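Local coordinates for putative Fe-S biosynthesis protein (Lactobacillus salivarius, PDB 2P2E), which is of unknown function but probably takes part in the biosynthesis of iron-sulphur clusters, at residues A24-D29 and F49-V54; D29-V34 and G41-N46. One frame throughout, in Å; residues are numbered along the deposited sequence.

Interaction 1. Residues A24-D29 and F49-V54; sequences AVLLLD and FRILVV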
ATOM      1  N   ALA A  24      -1.038  11.469   8.233  1.00 27.30           N
ATOM      2  CA  ALA A  24      -0.952  10.568   7.094  1.00 25.60           C
ATOM      3  C   ALA A  24      -1.438   9.144   7.351  1.00 24.11           C
ATOM      4  O   ALA A  24      -1.246   8.590   8.438  1.00 23.38           O
ATOM      5  CB  ALA A  24       0.471  10.537   6.577  1.00 26.57           C
ATOM      6  N   VAL A  25      -2.053   8.572   6.317  1.00 22.08           N
ATOM      7  CA  VAL A  25      -2.598   7.222   6.323  1.00 20.98           C
ATOM      8  C   VAL A  25      -2.064   6.472   5.097  1.00 20.39           C
ATOM      9  O   VAL A  25      -1.937   7.035   4.018  1.00 19.50           O
ATOM     10  CB  VAL A  25      -4.151   7.251   6.265  1.00 22.04           C
ATOM     11  CG1 VAL A  25      -4.710   5.845   6.098  1.00 21.15           C
ATOM     12  CG2 VAL A  25      -4.700   7.884   7.524  1.00 21.50           C
ATOM     13  N   LEU A  26      -1.744   5.195   5.273  1.00 20.90           N
ATOM     14  CA  LEU A  26      -1.225   4.379   4.184  1.00 19.09           C
ATOM     15  C   LEU A  26      -2.271   3.455   3.596  1.00 18.40           C
ATOM     16  O   LEU A  26      -3.072   2.856   4.319  1.00 18.38           O
ATOM     17  CB  LEU A  26      -0.047   3.541   4.668  1.00 18.37           C
ATOM     18  CG  LEU A  26       1.221   4.324   4.980  1.00 18.77           C
ATOM     19  CD1 LEU A  26       2.280   3.400   5.498  1.00 15.97           C
ATOM     20  CD2 LEU A  26       1.698   5.010   3.728  1.00 18.43           C
ATOM     21  N   LEU A  27      -2.249   3.334   2.276  1.00 17.05           N
ATOM     22  CA  LEU A  27      -3.185   2.472   1.597  1.00 17.69           C
ATOM     23  C   LEU A  27      -2.486   1.504   0.660  1.00 18.63           C
ATOM     24  O   LEU A  27      -1.567   1.878  -0.071  1.00 20.12           O
ATOM     25  CB  LEU A  27      -4.171   3.296   0.781  1.00 15.30           C
ATOM     26  CG  LEU A  27      -4.890   4.454   1.457  1.00 14.70           C
ATOM     27  CD1 LEU A  27      -5.777   5.112   0.414  1.00 14.07           C
ATOM     28  CD2 LEU A  27      -5.711   3.974   2.640  1.00 13.58           C
ATOM     29  N   LEU A  28      -2.911   0.250   0.701  1.00 19.08           N
ATOM     30  CA  LEU A  28      -2.387  -0.749  -0.209  1.00 19.17           C
ATOM     31  C   LEU A  28      -3.509  -0.783  -1.232  1.00 20.65           C
ATOM     32  O   LEU A  28      -4.515  -1.463  -1.054  1.00 20.54           O
ATOM     33  CB  LEU A  28      -2.248  -2.097   0.477  1.00 18.80           C
ATOM     34  CG  LEU A  28      -1.758  -3.214  -0.439  1.00 20.52           C
ATOM     35  CD1 LEU A  28      -0.465  -2.820  -1.151  1.00 18.65           C
ATOM     36  CD2 LEU A  28      -1.539  -4.445   0.398  1.00 21.73           C
ATOM     37  N   ASP A  29      -3.335  -0.012  -2.293  1.00 21.16           N
ATOM     38  CA  ASP A  29      -4.344   0.103  -3.323  1.00 23.14           C
ATOM     39  C   ASP A  29      -4.255  -0.902  -4.454  1.00 23.86           C
ATOM     40  O   ASP A  29      -3.173  -1.291  -4.880  1.00 25.11           O
ATOM     41  CB  ASP A  29      -4.304   1.528  -3.894  1.00 25.49           C
ATOM     42  CG  ASP A  29      -5.256   1.728  -5.055  1.00 27.45           C
ATOM     43  OD1 ASP A  29      -6.457   1.425  -4.894  1.00 28.39           O
ATOM     44  OD2 ASP A  29      -4.806   2.200  -6.123  1.00 29.86           O
ATOM     45  N   PHE A  49      -0.970  -3.689  -7.632  1.00 24.10           N
ATOM     46  CA  PHE A  49      -0.755  -3.148  -6.295  1.00 21.19           C
ATOM     47  C   PHE A  49       0.169  -1.959  -6.254  1.00 19.64           C
ATOM     48  O   PHE A  49       1.142  -1.897  -6.986  1.00 20.83           O
ATOM     49  CB  PHE A  49      -0.165  -4.213  -5.390  1.00 19.94           C
ATOM     50  CG  PHE A  49      -1.148  -5.225  -4.944  1.00 17.41           C
ATOM     51  CD1 PHE A  49      -2.170  -4.872  -4.084  1.00 17.74           C
ATOM     52  CD2 PHE A  49      -1.046  -6.537  -5.366  1.00 16.71           C
ATOM     53  CE1 PHE A  49      -3.083  -5.818  -3.645  1.00 17.65           C
ATOM     54  CE2 PHE A  49      -1.953  -7.484  -4.932  1.00 17.22           C
ATOM     55  CZ  PHE A  49      -2.970  -7.125  -4.069  1.00 17.19           C
ATOM     56  N   ARG A  50      -0.130  -1.020  -5.372  1.00 17.94           N
ATOM     57  CA  ARG A  50       0.705   0.153  -5.214  1.00 18.08           C
ATOM     58  C   ARG A  50       0.373   0.796  -3.875  1.00 18.36           C
ATOM     59  O   ARG A  50      -0.710   0.587  -3.336  1.00 17.98           O
ATOM     60  CB  ARG A  50       0.450   1.140  -6.345  1.00 17.24           C
ATOM     61  CG  ARG A  50      -0.956   1.649  -6.360  1.00 19.49           C
ATOM     62  CD  ARG A  50      -1.135   2.792  -7.327  1.00 19.15           C
ATOM     63  NE  ARG A  50      -2.534   3.185  -7.391  1.00 19.42           N
ATOM     64  CZ  ARG A  50      -2.973   4.277  -8.000  1.00 23.06           C
ATOM     65  NH1 ARG A  50      -2.120   5.094  -8.601  1.00 24.34           N
ATOM     66  NH2 ARG A  50      -4.266   4.556  -8.003  1.00 24.12           N
ATOM     67  N   ILE A  51       1.307   1.564  -3.330  1.00 18.36           N
ATOM     68  CA  ILE A  51       1.074   2.234  -2.058  1.00 19.65           C
ATOM     69  C   ILE A  51       0.652   3.674  -2.247  1.00 20.81           C
ATOM     70  O   ILE A  51       1.314   4.437  -2.943  1.00 21.33           O
ATOM     71  CB  ILE A  51       2.325   2.258  -1.174  1.00 21.01           C
ATOM     72  CG1 ILE A  51       2.867   0.847  -1.018  1.00 21.43           C
ATOM     73  CG2 ILE A  51       1.988   2.835   0.187  1.00 18.11           C
ATOM     74  CD1 ILE A  51       1.838  -0.122  -0.573  1.00 25.83           C
ATOM     75  N   LEU A  52      -0.453   4.040  -1.615  1.00 21.18           N
ATOM     76  CA  LEU A  52      -0.954   5.399  -1.693  1.00 22.56           C
ATOM     77  C   LEU A  52      -0.894   6.009  -0.313  1.00 23.34           C
ATOM     78  O   LEU A  52      -1.155   5.332   0.680  1.00 24.46           O
ATOM     79  CB  LEU A  52      -2.410   5.414  -2.151  1.00 23.31           C
ATOM     80  CG  LEU A  52      -2.790   5.276  -3.620  1.00 24.68           C
ATOM     81  CD1 LEU A  52      -1.932   4.221  -4.295  1.00 27.64           C
ATOM     82  CD2 LEU A  52      -4.268   4.921  -3.703  1.00 23.85           C
ATOM     83  N   VAL A  53      -0.538   7.283  -0.245  1.00 23.66           N
ATOM     84  CA  VAL A  53      -0.515   7.974   1.025  1.00 22.81           C
ATOM     85  C   VAL A  53      -1.447   9.165   0.878  1.00 22.31           C
ATOM     86  O   VAL A  53      -1.331   9.974  -0.047  1.00 18.80           O
ATOM     87  CB  VAL A  53       0.911   8.409   1.425  1.00 22.89           C
ATOM     88  CG1 VAL A  53       1.611   8.988   0.251  1.00 26.10           C
ATOM     89  CG2 VAL A  53       0.856   9.428   2.562  1.00 23.32           C
ATOM     90  N   VAL A  54      -2.400   9.221   1.798  1.00 23.15           N
ATOM     91  CA  VAL A  54      -3.408  10.257   1.839  1.00 24.93           C
ATOM     92  C   VAL A  54      -3.385  10.889   3.211  1.00 27.09           C
ATOM     93  O   VAL A  54      -2.594  10.496   4.063  1.00 27.89           O
ATOM     94  CB  VAL A  54      -4.798   9.659   1.639  1.00 23.04           C
ATOM     95  CG1 VAL A  54      -4.895   9.005   0.285  1.00 22.57           C
ATOM     96  CG2 VAL A  54      -5.067   8.651   2.733  1.00 20.99           C
TER

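Interaction 2. Residues D29-V34 and G41-N46; sequences DFDDGV and GVCSLN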
ATOM      1  N   ASP A  29      -3.335  -0.012  -2.293  1.00 21.16           N
ATOM      2  CA  ASP A  29      -4.344   0.103  -3.323  1.00 23.14           C
ATOM      3  C   ASP A  29      -4.255  -0.902  -4.454  1.00 23.86           C
ATOM      4  O   ASP A  29      -3.173  -1.291  -4.880  1.00 25.11           O
ATOM      5  CB  ASP A  29      -4.304   1.528  -3.894  1.00 25.49           C
ATOM      6  CG  ASP A  29      -5.256   1.728  -5.055  1.00 27.45           C
ATOM      7  OD1 ASP A  29      -6.457   1.425  -4.894  1.00 28.39           O
ATOM      8  OD2 ASP A  29      -4.806   2.200  -6.123  1.00 29.86           O
ATOM      9  N   PHE A  30      -5.419  -1.339  -4.915  1.00 25.10           N
ATOM     10  CA  PHE A  30      -5.496  -2.237  -6.051  1.00 25.15           C
ATOM     11  C   PHE A  30      -5.985  -1.282  -7.138  1.00 25.44           C
ATOM     12  O   PHE A  30      -7.138  -0.854  -7.146  1.00 24.22           O
ATOM     13  CB  PHE A  30      -6.505  -3.357  -5.814  1.00 25.76           C
ATOM     14  CG  PHE A  30      -6.392  -4.464  -6.805  1.00 26.00           C
ATOM     15  CD1 PHE A  30      -5.197  -5.169  -6.933  1.00 27.58           C
ATOM     16  CD2 PHE A  30      -7.448  -4.776  -7.647  1.00 26.32           C
ATOM     17  CE1 PHE A  30      -5.048  -6.163  -7.892  1.00 26.69           C
ATOM     18  CE2 PHE A  30      -7.314  -5.769  -8.612  1.00 25.88           C
ATOM     19  CZ  PHE A  30      -6.108  -6.463  -8.733  1.00 26.84           C
ATOM     20  N   ASP A  31      -5.071  -0.928  -8.029  1.00 26.21           N
ATOM     21  CA  ASP A  31      -5.324   0.017  -9.102  1.00 27.15           C
ATOM     22  C   ASP A  31      -6.266  -0.512 -10.159  1.00 27.82           C
ATOM     23  O   ASP A  31      -5.820  -1.025 -11.173  1.00 28.97           O
ATOM     24  CB  ASP A  31      -3.998   0.394  -9.748  1.00 27.59           C
ATOM     25  CG  ASP A  31      -4.091   1.662 -10.528  1.00 28.76           C
ATOM     26  OD1 ASP A  31      -5.221   2.169 -10.669  1.00 31.03           O
ATOM     27  OD2 ASP A  31      -3.044   2.154 -10.996  1.00 29.13           O
ATOM     28  N   ASP A  32      -7.566  -0.374  -9.937  1.00 28.64           N
ATOM     29  CA  ASP A  32      -8.546  -0.877 -10.893  1.00 29.45           C
ATOM     30  C   ASP A  32      -9.601   0.165 -11.242  1.00 30.49           C
ATOM     31  O   ASP A  32     -10.577  -0.125 -11.934  1.00 30.91           O
ATOM     32  CB  ASP A  32      -9.225  -2.127 -10.329  1.00 28.68           C
ATOM     33  CG  ASP A  32      -9.770  -1.909  -8.931  1.00 29.26           C
ATOM     34  OD1 ASP A  32      -9.887  -0.738  -8.514  1.00 30.01           O
ATOM     35  OD2 ASP A  32     -10.090  -2.905  -8.254  1.00 28.81           O
ATOM     36  N   GLY A  33      -9.405   1.382 -10.758  1.00 31.28           N
ATOM     37  CA  GLY A  33     -10.357   2.430 -11.054  1.00 31.36           C
ATOM     38  C   GLY A  33     -11.514   2.483 -10.081  1.00 31.30           C
ATOM     39  O   GLY A  33     -12.321   3.408 -10.134  1.00 32.78           O
ATOM     40  N   VAL A  34     -11.615   1.495  -9.201  1.00 30.71           N
ATOM     41  CA  VAL A  34     -12.693   1.493  -8.222  1.00 31.14           C
ATOM     42  C   VAL A  34     -12.293   2.318  -6.980  1.00 31.97           C
ATOM     43  O   VAL A  34     -11.180   2.186  -6.454  1.00 32.13           O
ATOM     44  CB  VAL A  34     -13.056   0.049  -7.795  1.00 30.33           C
ATOM     45  CG1 VAL A  34     -14.265   0.065  -6.876  1.00 29.55           C
ATOM     46  CG2 VAL A  34     -13.348  -0.795  -9.017  1.00 28.58           C
ATOM     47  N   GLY A  41      -5.232  11.898  -8.609  1.00 46.01           N
ATOM     48  CA  GLY A  41      -3.936  11.431  -9.068  1.00 45.95           C
ATOM     49  C   GLY A  41      -3.948  10.367 -10.157  1.00 46.19           C
ATOM     50  O   GLY A  41      -4.993   9.805 -10.505  1.00 46.21           O
ATOM     51  N   VAL A  42      -2.749  10.099 -10.679  1.00 46.56           N
ATOM     52  CA  VAL A  42      -2.492   9.127 -11.743  1.00 46.40           C
ATOM     53  C   VAL A  42      -3.152   7.771 -11.526  1.00 46.72           C
ATOM     54  O   VAL A  42      -3.378   7.349 -10.392  1.00 46.98           O
ATOM     55  CB  VAL A  42      -0.975   8.889 -11.892  1.00 46.42           C
ATOM     56  CG1 VAL A  42      -0.684   8.183 -13.204  1.00 46.14           C
ATOM     57  CG2 VAL A  42      -0.227  10.228 -11.802  1.00 46.22           C
ATOM     58  N   CYS A  43      -3.444   7.077 -12.622  1.00 46.29           N
ATOM     59  CA  CYS A  43      -4.081   5.773 -12.521  1.00 46.49           C
ATOM     60  C   CYS A  43      -3.726   4.836 -13.657  1.00 45.95           C
ATOM     61  O   CYS A  43      -4.153   5.019 -14.796  1.00 46.60           O
ATOM     62  CB  CYS A  43      -5.605   5.927 -12.448  1.00 47.23           C
ATOM     63  SG  CYS A  43      -6.242   5.713 -10.771  1.00 52.78           S
ATOM     64  N   SER A  44      -2.929   3.832 -13.340  1.00 45.00           N
ATOM     65  CA  SER A  44      -2.538   2.847 -14.323  1.00 44.39           C
ATOM     66  C   SER A  44      -3.543   1.758 -13.997  1.00 44.76           C
ATOM     67  O   SER A  44      -3.271   0.863 -13.193  1.00 46.34           O
ATOM     68  CB  SER A  44      -1.112   2.388 -14.035  1.00 43.74           C
ATOM     69  OG  SER A  44      -0.356   3.465 -13.494  1.00 43.96           O
ATOM     70  N   LEU A  45      -4.723   1.852 -14.593  1.00 43.50           N
ATOM     71  CA  LEU A  45      -5.772   0.888 -14.313  1.00 42.63           C
ATOM     72  C   LEU A  45      -5.470  -0.531 -14.770  1.00 42.64           C
ATOM     73  O   LEU A  45      -6.315  -1.177 -15.385  1.00 42.82           O
ATOM     74  CB  LEU A  45      -7.084   1.370 -14.928  1.00 42.02           C
ATOM     75  CG  LEU A  45      -7.410   2.824 -14.567  1.00 42.56           C
ATOM     76  CD1 LEU A  45      -8.656   3.249 -15.316  1.00 43.70           C
ATOM     77  CD2 LEU A  45      -7.609   2.986 -13.059  1.00 41.98           C
ATOM     78  N   ASN A  46      -4.275  -1.030 -14.466  1.00 41.56           N
ATOM     79  CA  ASN A  46      -3.917  -2.388 -14.856  1.00 40.50           C
ATOM     80  C   ASN A  46      -4.114  -3.355 -13.684  1.00 39.63           C
ATOM     81  O   ASN A  46      -3.491  -4.417 -13.615  1.00 38.89           O
ATOM     82  CB  ASN A  46      -2.472  -2.427 -15.327  1.00 42.22           C
ATOM     83  CG  ASN A  46      -1.508  -2.020 -14.247  1.00 44.48           C
ATOM     84  OD1 ASN A  46      -1.610  -0.924 -13.678  1.00 44.00           O
ATOM     85  ND2 ASN A  46      -0.551  -2.903 -13.947  1.00 47.18           N
TER

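Interaction 1. Residues A24-D29 and F49-V54
D29 and R50 end a run of five antiparallel pairs that joins two neighbouring strands of the mixed sheet, close to the centre of the chain, a worked example of how backbone register decides which side chains meet. V25/V54, L27/L52 and D29/R50 are the hydrogen-bonded pairs, each bonded in both directions; the shortest backbone bond is L27 N to L52 O at 2.8 Å.

The tight part is at the D29 end. Both CD atoms of L52 press on the acid's CB, with L52 CD2 to D29 CB at 3.4 Å, and L52 CG lies over one face of the R50 guanidinium, toward its rim. On the other side of the sheet, L28 CD1 meets I51 CD1 at 3.6 Å and F49 CD1 at 4.0 Å. Toward A24 the packing is looser: its CB reaches V53 CG2 at only 4.2 Å, and A24 is partly exposed whereas its neighbours are buried.

R50 CG sits between its backbone N and carbonyl carbon (chi1 62°), which lays the extended chain beside D29. R50 NE makes a salt bridge with D29 OD2 at 2.8 Å, on its anti lone pair, and R50 NH2 reaches the same oxygen at 3.1 Å. Y64 hydrogen-bonds D29 OD1, while V42 O accepts from R50 NH1. The paired N-H groups of R50 on OD2 would be expected to favour the charged carboxylate on a face otherwise lined by V25, L27, L52 and V54.

Interaction 2. Residues D29-V34 and G41-N46
An inverse gamma turn centred on D31 packs against S44 and L45, where the chain leaving strand 24-30 is met by the later part of the irregular connection to strand 49-55. D31 has the largest share of the contact. Its CG stands anti to the backbone N (chi1 -161°), and the carboxylate is thereby sent across to the main chain of S44. There S44 N gives a weak bond to D31 OD2, 2.9 Å long but bent to 126° at the hydrogen. The other oxygen packs against two side chains: D31 OD1 is 3.7 Å from C43 SG and 3.5 Å from L45 CD2, with D31 and L45 crossing at about a right angle. R50 adds a long, weak ion pair to D31 OD1.

L45 CD2 also lies against the bare main chain of G33, 3.3 Å from G33 N; the residue's positive phi (87°) bends the backbone there, and it has no CB to stand beside the methyl. Most of the 41-46 side is exposed, in contrast to buried D31, so a largely exposed loop packs against one buried acid.

The D32 side chain starts away from the 41-46 segment and is bonded elsewhere: Y80 binds its OD2, K78 forms a salt bridge with its OD1, and in an Asx turn V34 N donates to D32 OD1 at 2.9 Å, approaching from above the carboxylate plane.

In the fold
From the N terminus, after strand 4-7 and helix 9-19, the chain enters strand 24-30, in which D29 is shared by both contacts. Beyond it the chain makes an irregular excursion, and interaction 2 closes the inner part of this, from 29-34 to 41-46. Interaction 1 closes the whole excursion when 49-54 returns antiparallel to 24-29, so interaction 2 is nested inside it and the two do not cross. Their centres are 12 Å apart, yet they touch: R50 NH2 packs on C43 SG, and the rings of F49 and F30 meet edge-to-face. The exposed connection is thus tied to the sheet's buried interior.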